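Long-range contact in THB11 (Chlamydomonas reinhardtii, PDB 6TD7), which binds heme through its truncated-globin domain, probably binding oxygen and possibly taking part in nitrite reduction: residues V27-L41 / D94-E108. Numbering follows the deposited sequence. Where two conformers were deposited one is given.
Sequences VVELFYRKLYADPQL and DFDLGMKYFEEAMTE. With HEM (protoporphyrin IX containing Fe), chain B; CYN (cyanide ion), chain C.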
loop_
_atom_site.group_PDB
_atom_site.type_symbol
_atom_site.label_atom_id
_atom_site.label_comp_id
_atom_site.label_asym_id
_atom_site.label_seq_id
_atom_site.Cartn_x
_atom_site.Cartn_y
_atom_site.Cartn_z
ATOM N N VAL A 27 -1.873 -10.374 4.959
ATOM C CA VAL A 27 -0.966 -9.226 4.962
ATOM C C VAL A 27 -1.758 -7.928 4.837
ATOM O O VAL A 27 -1.569 -6.986 5.616
ATOM C CB VAL A 27 0.067 -9.358 3.829
ATOM C CG1 VAL A 27 0.790 -8.035 3.603
ATOM C CG2 VAL A 27 1.070 -10.463 4.132
ATOM N N VAL A 28 -2.649 -7.855 3.844
ATOM C CA VAL A 28 -3.413 -6.630 3.621
ATOM C C VAL A 28 -4.299 -6.322 4.821
ATOM O O VAL A 28 -4.444 -5.162 5.224
ATOM C CB VAL A 28 -4.249 -6.741 2.332
ATOM C CG1 VAL A 28 -5.082 -5.471 2.127
ATOM C CG2 VAL A 28 -3.352 -6.990 1.146
ATOM N N GLU A 29 -4.916 -7.348 5.411
ATOM C CA GLU A 29 -5.804 -7.098 6.543
ATOM C C GLU A 29 -5.023 -6.599 7.751
ATOM O O GLU A 29 -5.480 -5.701 8.467
ATOM C CB GLU A 29 -6.593 -8.362 6.882
ATOM C CG GLU A 29 -7.672 -8.683 5.857
ATOM C CD GLU A 29 -8.285 -10.061 6.031
ATOM O OE1 GLU A 29 -7.747 -10.872 6.814
ATOM O OE2 GLU A 29 -9.310 -10.334 5.371
ATOM N N LEU A 30 -3.838 -7.164 7.989
ATOM C CA LEU A 30 -2.995 -6.678 9.077
ATOM C C LEU A 30 -2.487 -5.271 8.786
ATOM O O LEU A 30 -2.458 -4.416 9.681
ATOM C CB LEU A 30 -1.841 -7.657 9.270
ATOM C CG LEU A 30 -0.826 -7.456 10.385
ATOM C CD1 LEU A 30 -1.516 -7.219 11.713
ATOM C CD2 LEU A 30 0.068 -8.694 10.430
ATOM N N PHE A 31 -2.074 -5.021 7.543
ATOM C CA PHE A 31 -1.723 -3.668 7.113
ATOM C C PHE A 31 -2.809 -2.673 7.499
ATOM O O PHE A 31 -2.528 -1.642 8.123
ATOM C CB PHE A 31 -1.479 -3.673 5.599
ATOM C CG PHE A 31 -1.430 -2.304 4.970
ATOM C CD1 PHE A 31 -0.347 -1.465 5.171
ATOM C CD2 PHE A 31 -2.461 -1.873 4.147
ATOM C CE1 PHE A 31 -0.302 -0.208 4.579
ATOM C CE2 PHE A 31 -2.424 -0.619 3.550
ATOM C CZ PHE A 31 -1.346 0.214 3.765
ATOM N N TYR A 32 -4.064 -2.959 7.150
ATOM C CA TYR A 32 -5.124 -2.006 7.467
ATOM C C TYR A 32 -5.378 -1.921 8.967
ATOM O O TYR A 32 -5.694 -0.841 9.478
ATOM C CB TYR A 32 -6.405 -2.362 6.718
ATOM C CG TYR A 32 -6.379 -1.851 5.300
ATOM C CD1 TYR A 32 -6.521 -0.495 5.023
ATOM C CD2 TYR A 32 -6.187 -2.718 4.239
ATOM C CE1 TYR A 32 -6.478 -0.024 3.722
ATOM C CE2 TYR A 32 -6.149 -2.260 2.943
ATOM C CZ TYR A 32 -6.291 -0.917 2.687
ATOM O OH TYR A 32 -6.251 -0.495 1.381
ATOM N N ARG A 33 -5.228 -3.025 9.693
ATOM C CA ARG A 33 -5.370 -2.953 11.143
ATOM C C ARG A 33 -4.346 -1.989 11.738
ATOM O O ARG A 33 -4.683 -1.157 12.587
ATOM C CB ARG A 33 -5.232 -4.345 11.752
ATOM C CG ARG A 33 -6.057 -4.550 13.010
ATOM C CD ARG A 33 -6.645 -5.956 13.067
ATOM N NE ARG A 33 -5.598 -6.963 13.194
ATOM C CZ ARG A 33 -5.468 -8.039 12.420
ATOM N NH1 ARG A 33 -6.330 -8.293 11.445
ATOM N NH2 ARG A 33 -4.464 -8.874 12.640
ATOM N N LYS A 34 -3.092 -2.077 11.288
ATOM C CA LYS A 34 -2.064 -1.164 11.773
ATOM C C LYS A 34 -2.367 0.280 11.386
ATOM O O LYS A 34 -2.191 1.198 12.197
ATOM C CB LYS A 34 -0.700 -1.586 11.224
ATOM C CG LYS A 34 -0.186 -2.895 11.794
ATOM C CD LYS A 34 0.881 -3.514 10.899
ATOM C CE LYS A 34 1.486 -4.759 11.528
ATOM N NZ LYS A 34 2.385 -4.431 12.673
ATOM N N LEU A 35 -2.806 0.502 10.141
ATOM C CA LEU A 35 -3.096 1.857 9.682
ATOM C C LEU A 35 -4.115 2.540 10.582
ATOM O O LEU A 35 -3.906 3.667 11.044
ATOM C CB LEU A 35 -3.639 1.839 8.253
ATOM C CG LEU A 35 -2.746 1.716 7.021
ATOM C CD1 LEU A 35 -3.551 2.199 5.804
ATOM C CD2 LEU A 35 -1.444 2.480 7.138
ATOM N N TYR A 36 -5.250 1.877 10.806
ATOM C CA TYR A 36 -6.345 2.479 11.555
ATOM C C TYR A 36 -6.031 2.606 13.036
ATOM O O TYR A 36 -6.701 3.372 13.735
ATOM C CB TYR A 36 -7.618 1.654 11.353
ATOM C CG TYR A 36 -8.369 1.992 10.083
ATOM C CD1 TYR A 36 -8.016 1.419 8.870
ATOM C CD2 TYR A 36 -9.430 2.888 10.099
ATOM C CE1 TYR A 36 -8.698 1.729 7.708
ATOM C CE2 TYR A 36 -10.118 3.201 8.943
ATOM C CZ TYR A 36 -9.748 2.616 7.752
ATOM O OH TYR A 36 -10.431 2.928 6.603
ATOM N N ALA A 37 -5.038 1.874 13.529
ATOM C CA ALA A 37 -4.592 1.988 14.908
ATOM C C ALA A 37 -3.553 3.083 15.109
ATOM O O ALA A 37 -3.148 3.331 16.248
ATOM C CB ALA A 37 -4.017 0.648 15.377
ATOM N N ASP A 38 -3.120 3.748 14.046
ATOM C CA ASP A 38 -2.056 4.741 14.191
ATOM C C ASP A 38 -2.651 6.127 14.406
ATOM O O ASP A 38 -3.483 6.568 13.604
ATOM C CB ASP A 38 -1.161 4.747 12.960
ATOM C CG ASP A 38 0.004 5.701 13.095
ATOM O OD1 ASP A 38 -0.208 6.925 12.979
ATOM O OD2 ASP A 38 1.133 5.224 13.331
ATOM N N PRO A 39 -2.236 6.855 15.451
ATOM C CA PRO A 39 -2.893 8.138 15.755
ATOM C C PRO A 39 -2.580 9.252 14.767
ATOM O O PRO A 39 -3.328 10.236 14.726
ATOM C CB PRO A 39 -2.373 8.475 17.161
ATOM C CG PRO A 39 -1.058 7.775 17.252
ATOM C CD PRO A 39 -1.200 6.514 16.446
ATOM N N GLN A 40 -1.508 9.140 13.977
ATOM C CA GLN A 40 -1.236 10.141 12.948
ATOM C C GLN A 40 -2.003 9.853 11.662
ATOM O O GLN A 40 -2.389 10.791 10.955
ATOM C CB GLN A 40 0.269 10.216 12.664
ATOM C CG GLN A 40 0.673 11.000 11.407
ATOM C CD GLN A 40 0.435 12.504 11.512
ATOM O OE1 GLN A 40 0.282 13.048 12.606
ATOM N NE2 GLN A 40 0.416 13.182 10.363
ATOM N N LEU A 41 -2.242 8.582 11.342
ATOM C CA LEU A 41 -2.924 8.239 10.101
ATOM C C LEU A 41 -4.438 8.215 10.243
ATOM O O LEU A 41 -5.144 8.364 9.241
ATOM C CB LEU A 41 -2.442 6.878 9.594
ATOM C CG LEU A 41 -0.930 6.782 9.378
ATOM C CD1 LEU A 41 -0.557 5.409 8.855
ATOM C CD2 LEU A 41 -0.433 7.874 8.438
ATOM N N ASP A 94 3.678 10.502 6.204
ATOM C CA ASP A 94 2.580 9.575 6.466
ATOM C C ASP A 94 2.684 8.348 5.565
ATOM O O ASP A 94 2.432 7.221 6.004
ATOM C CB ASP A 94 1.230 10.269 6.270
ATOM C CG ASP A 94 1.031 11.450 7.208
ATOM O OD1 ASP A 94 1.306 11.309 8.419
ATOM O OD2 ASP A 94 0.591 12.517 6.727
ATOM N N PHE A 95 3.086 8.547 4.306
ATOM C CA PHE A 95 3.256 7.414 3.405
ATOM C C PHE A 95 4.369 6.488 3.885
ATOM O O PHE A 95 4.252 5.260 3.776
ATOM C CB PHE A 95 3.540 7.904 1.983
ATOM C CG PHE A 95 3.348 6.842 0.933
ATOM C CD1 PHE A 95 2.077 6.421 0.582
ATOM C CD2 PHE A 95 4.433 6.260 0.304
ATOM C CE1 PHE A 95 1.892 5.440 -0.376
ATOM C CE2 PHE A 95 4.251 5.278 -0.658
ATOM C CZ PHE A 95 2.981 4.869 -0.996
ATOM N N ASP A 96 5.461 7.051 4.413
ATOM C CA ASP A 96 6.515 6.220 4.987
ATOM C C ASP A 96 5.954 5.301 6.067
ATOM O O ASP A 96 6.276 4.109 6.122
ATOM C CB ASP A 96 7.627 7.092 5.578
ATOM C CG ASP A 96 8.452 7.812 4.523
ATOM O OD1 ASP A 96 8.445 7.411 3.338
ATOM O OD2 ASP A 96 9.141 8.782 4.906
ATOM N N LEU A 97 5.118 5.847 6.950
ATOM C CA LEU A 97 4.520 5.033 8.004
ATOM C C LEU A 97 3.677 3.911 7.411
ATOM O O LEU A 97 3.736 2.766 7.876
ATOM C CB LEU A 97 3.692 5.933 8.917
ATOM C CG LEU A 97 3.273 5.475 10.309
ATOM C CD1 LEU A 97 4.383 4.749 11.046
ATOM C CD2 LEU A 97 2.831 6.710 11.085
ATOM N N GLY A 98 2.887 4.220 6.382
ATOM C CA GLY A 98 2.151 3.175 5.693
ATOM C C GLY A 98 3.054 2.080 5.159
ATOM O O GLY A 98 2.739 0.894 5.272
ATOM N N MET A 99 4.187 2.458 4.563
ATOM C CA MET A 99 5.098 1.446 4.035
ATOM C C MET A 99 5.734 0.631 5.157
ATOM O O MET A 99 5.920 -0.583 5.019
ATOM C CB MET A 99 6.158 2.103 3.147
ATOM C CG MET A 99 5.688 2.217 1.692
ATOM S SD MET A 99 6.813 3.056 0.549
ATOM C CE MET A 99 7.332 4.469 1.521
ATOM N N LYS A 100 6.063 1.277 6.281
ATOM C CA LYS A 100 6.528 0.539 7.452
ATOM C C LYS A 100 5.512 -0.519 7.862
ATOM O O LYS A 100 5.868 -1.673 8.131
ATOM C CB LYS A 100 6.793 1.513 8.606
ATOM C CG LYS A 100 7.272 0.874 9.916
ATOM C CD LYS A 100 6.421 1.317 11.115
ATOM C CE LYS A 100 7.272 1.629 12.344
ATOM N NZ LYS A 100 6.825 0.871 13.544
ATOM N N TYR A 101 4.231 -0.147 7.902
ATOM C CA TYR A 101 3.200 -1.069 8.364
ATOM C C TYR A 101 2.968 -2.210 7.378
ATOM O O TYR A 101 2.668 -3.334 7.797
ATOM C CB TYR A 101 1.900 -0.309 8.607
ATOM C CG TYR A 101 1.912 0.541 9.851
ATOM C CD1 TYR A 101 2.514 0.091 11.016
ATOM C CD2 TYR A 101 1.319 1.794 9.861
ATOM C CE1 TYR A 101 2.521 0.861 12.155
ATOM C CE2 TYR A 101 1.321 2.572 10.998
ATOM C CZ TYR A 101 1.925 2.101 12.141
ATOM O OH TYR A 101 1.938 2.868 13.281
ATOM N N PHE A 102 3.086 -1.947 6.080
ATOM C CA PHE A 102 2.962 -3.033 5.113
ATOM C C PHE A 102 4.111 -4.015 5.274
ATOM O O PHE A 102 3.914 -5.235 5.221
ATOM C CB PHE A 102 2.924 -2.472 3.696
ATOM C CG PHE A 102 2.406 -3.440 2.680
ATOM C CD1 PHE A 102 3.258 -4.339 2.066
ATOM C CD2 PHE A 102 1.061 -3.452 2.344
ATOM C CE1 PHE A 102 2.782 -5.231 1.136
ATOM C CE2 PHE A 102 0.579 -4.339 1.410
ATOM C CZ PHE A 102 1.441 -5.233 0.807
ATOM N N GLU A 103 5.319 -3.493 5.495
ATOM C CA GLU A 103 6.475 -4.346 5.741
ATOM C C GLU A 103 6.326 -5.128 7.039
ATOM O O GLU A 103 6.681 -6.311 7.106
ATOM C CB GLU A 103 7.738 -3.485 5.774
ATOM C CG GLU A 103 9.025 -4.244 6.023
ATOM C CD GLU A 103 10.190 -3.315 6.307
ATOM O OE1 GLU A 103 11.281 -3.534 5.742
ATOM O OE2 GLU A 103 10.012 -2.359 7.092
ATOM N N GLU A 104 5.827 -4.476 8.096
ATOM C CA GLU A 104 5.597 -5.174 9.358
ATOM C C GLU A 104 4.602 -6.313 9.184
ATOM O O GLU A 104 4.779 -7.399 9.748
ATOM C CB GLU A 104 5.083 -4.198 10.419
ATOM C CG GLU A 104 6.118 -3.222 10.940
ATOM C CD GLU A 104 5.593 -2.342 12.064
ATOM O OE1 GLU A 104 6.392 -1.551 12.603
ATOM O OE2 GLU A 104 4.394 -2.437 12.411
ATOM N N ALA A 105 3.530 -6.069 8.424
ATOM C CA ALA A 105 2.539 -7.108 8.175
ATOM C C ALA A 105 3.163 -8.318 7.491
ATOM O O ALA A 105 2.882 -9.461 7.865
ATOM C CB ALA A 105 1.394 -6.547 7.330
ATOM N N MET A 106 4.013 -8.090 6.487
ATOM C CA MET A 106 4.689 -9.212 5.840
ATOM C C MET A 106 5.619 -9.926 6.814
ATOM O O MET A 106 5.683 -11.161 6.830
ATOM C CB MET A 106 5.466 -8.732 4.615
ATOM C CG MET A 106 4.603 -8.453 3.390
ATOM S SD MET A 106 5.589 -8.087 1.926
ATOM C CE MET A 106 6.375 -6.571 2.449
ATOM N N THR A 107 6.347 -9.169 7.637
ATOM C CA THR A 107 7.239 -9.790 8.612
ATOM C C THR A 107 6.458 -10.663 9.587
ATOM O O THR A 107 6.840 -11.804 9.872
ATOM C CB THR A 107 8.015 -8.715 9.380
ATOM O OG1 THR A 107 8.784 -7.915 8.473
ATOM C CG2 THR A 107 8.941 -9.356 10.414
ATOM N N GLU A 108 5.357 -10.128 10.119
ATOM C CA GLU A 108 4.601 -10.822 11.153
ATOM C C GLU A 108 3.917 -12.078 10.639
ATOM O O GLU A 108 3.563 -12.944 11.447
ATOM C CB GLU A 108 3.575 -9.864 11.760
ATOM C CG GLU A 108 4.216 -8.851 12.687
ATOM C CD GLU A 108 3.359 -7.631 12.939
ATOM O OE1 GLU A 108 2.118 -7.761 13.039
ATOM O OE2 GLU A 108 3.940 -6.531 13.037
HETATM C CHA HEM B . -6.598 4.844 -2.201
HETATM C CHB HEM B . -5.394 6.792 2.107
HETATM C CHC HEM B . -1.118 4.485 2.122
HETATM C CHD HEM B . -2.107 2.888 -2.412
HETATM C C1A HEM B . -6.679 5.555 -1.017
HETATM C C2A HEM B . -7.809 6.311 -0.496
HETATM C C3A HEM B . -7.449 6.830 0.683
HETATM C C4A HEM B . -6.091 6.436 0.968
HETATM C CMA HEM B . -8.319 7.701 1.612
HETATM C CAA HEM B . -9.205 6.492 -1.136
HETATM C CBA HEM B . -9.130 7.064 -2.542
HETATM C CGA HEM B . -10.491 6.965 -3.189
HETATM O O1A HEM B . -10.705 7.670 -4.209
HETATM O O2A HEM B . -11.357 6.192 -2.698
HETATM C C1B HEM B . -4.171 6.296 2.509
HETATM C C2B HEM B . -3.544 6.528 3.794
HETATM C C3B HEM B . -2.361 5.906 3.807
HETATM C C4B HEM B . -2.191 5.245 2.530
HETATM C CMB HEM B . -4.141 7.366 4.944
HETATM C CAB HEM B . -1.377 5.902 4.999
HETATM C CBB HEM B . -0.103 5.529 4.864
HETATM C C1C HEM B . -1.056 3.849 0.901
HETATM C C2C HEM B . 0.026 2.992 0.500
HETATM C C3C HEM B . -0.216 2.562 -0.736
HETATM C C4C HEM B . -1.493 3.098 -1.184
HETATM C CMC HEM B . 1.271 2.670 1.356
HETATM C CAC HEM B . 0.730 1.622 -1.503
HETATM C CBC HEM B . 0.879 1.772 -2.819
HETATM C C1D HEM B . -3.428 3.197 -2.702
HETATM C C2D HEM B . -4.204 2.680 -3.810
HETATM C C3D HEM B . -5.427 3.223 -3.754
HETATM C C4D HEM B . -5.498 4.094 -2.600
HETATM C CMD HEM B . -3.676 1.683 -4.864
HETATM C CAD HEM B . -6.607 2.944 -4.700
HETATM C CBD HEM B . -6.592 3.781 -5.964
HETATM C CGD HEM B . -7.731 3.215 -6.768
HETATM O O1D HEM B . -7.472 2.375 -7.670
HETATM O O2D HEM B . -8.899 3.579 -6.475
HETATM N NA HEM B . -5.652 5.660 -0.091
HETATM N NB HEM B . -3.317 5.503 1.762
HETATM N NC HEM B . -1.977 3.886 -0.147
HETATM N ND HEM B . -4.254 4.054 -1.990
HETATM FE FE HEM B . -3.812 4.738 -0.151
HETATM C C CYN C . -4.565 2.908 0.872
HETATM N N CYN C . -5.330 2.107 1.204
#
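Helix 27-36 crosses helix 94-108 at 134° between their N-to-C directions, the axes 8.3 Å apart at closest, in the register Val27 by Ala105, Phe31 by Phe102 and Leu35 by Gly98. Phe31 and Phe102 pair T-shaped: the edge of Phe102 points at the face of Phe31, with planes at 67°. Leu35 CG covers the other face of Phe31, and Gly98 O meets the ring edge 3.3 Å from Phe31 CE1. Val27 CG1 lies over a face of Phe102 and also touches Met106 CG. Lys34 fits as a knob among Tyr101, Glu104, Ala105 and Glu108. Its CB rests on a face of Tyr101, a CH-pi contact 3.9 Å from the ring centroid. The chain then bends at its last torsion (chi4 -73°), bringing NZ between two carboxylates, 2.6 Å from Glu108 OE2 on its syn side and 2.8 Å from Glu104 OE2 on its anti side; Lys100 grips the other oxygen of Glu104. Were Lys34 shortened to an alanine, Glu108 and the OE2 of Glu104 would probably lose their shared mate, with a gap beside Tyr101 O where CD lay. Tyr101 OH gives a very short bond, 2.5 Å, to Asp38 OD2, while Asp38 OD1 takes Gln40 N and Leu41 N from opposite faces of the carboxylate, an Asx turn through Gln40 N extended to Leu41 N. Gln40 NE2 reaches the syn lone pair of Asp94 OD1 at 2.8 Å. This is the packing of the B and G helices of a truncated globin: Tyr32 OH bonds the cyanide nitrogen, and Gly98 CA lies 3.4 Å from heme CBB, where a side chain would clash. Helix 50-64 packs on Val28, Phe31 and Tyr32, helix 113-123 on Phe102 and Met106, and helix 125-131 on Phe95.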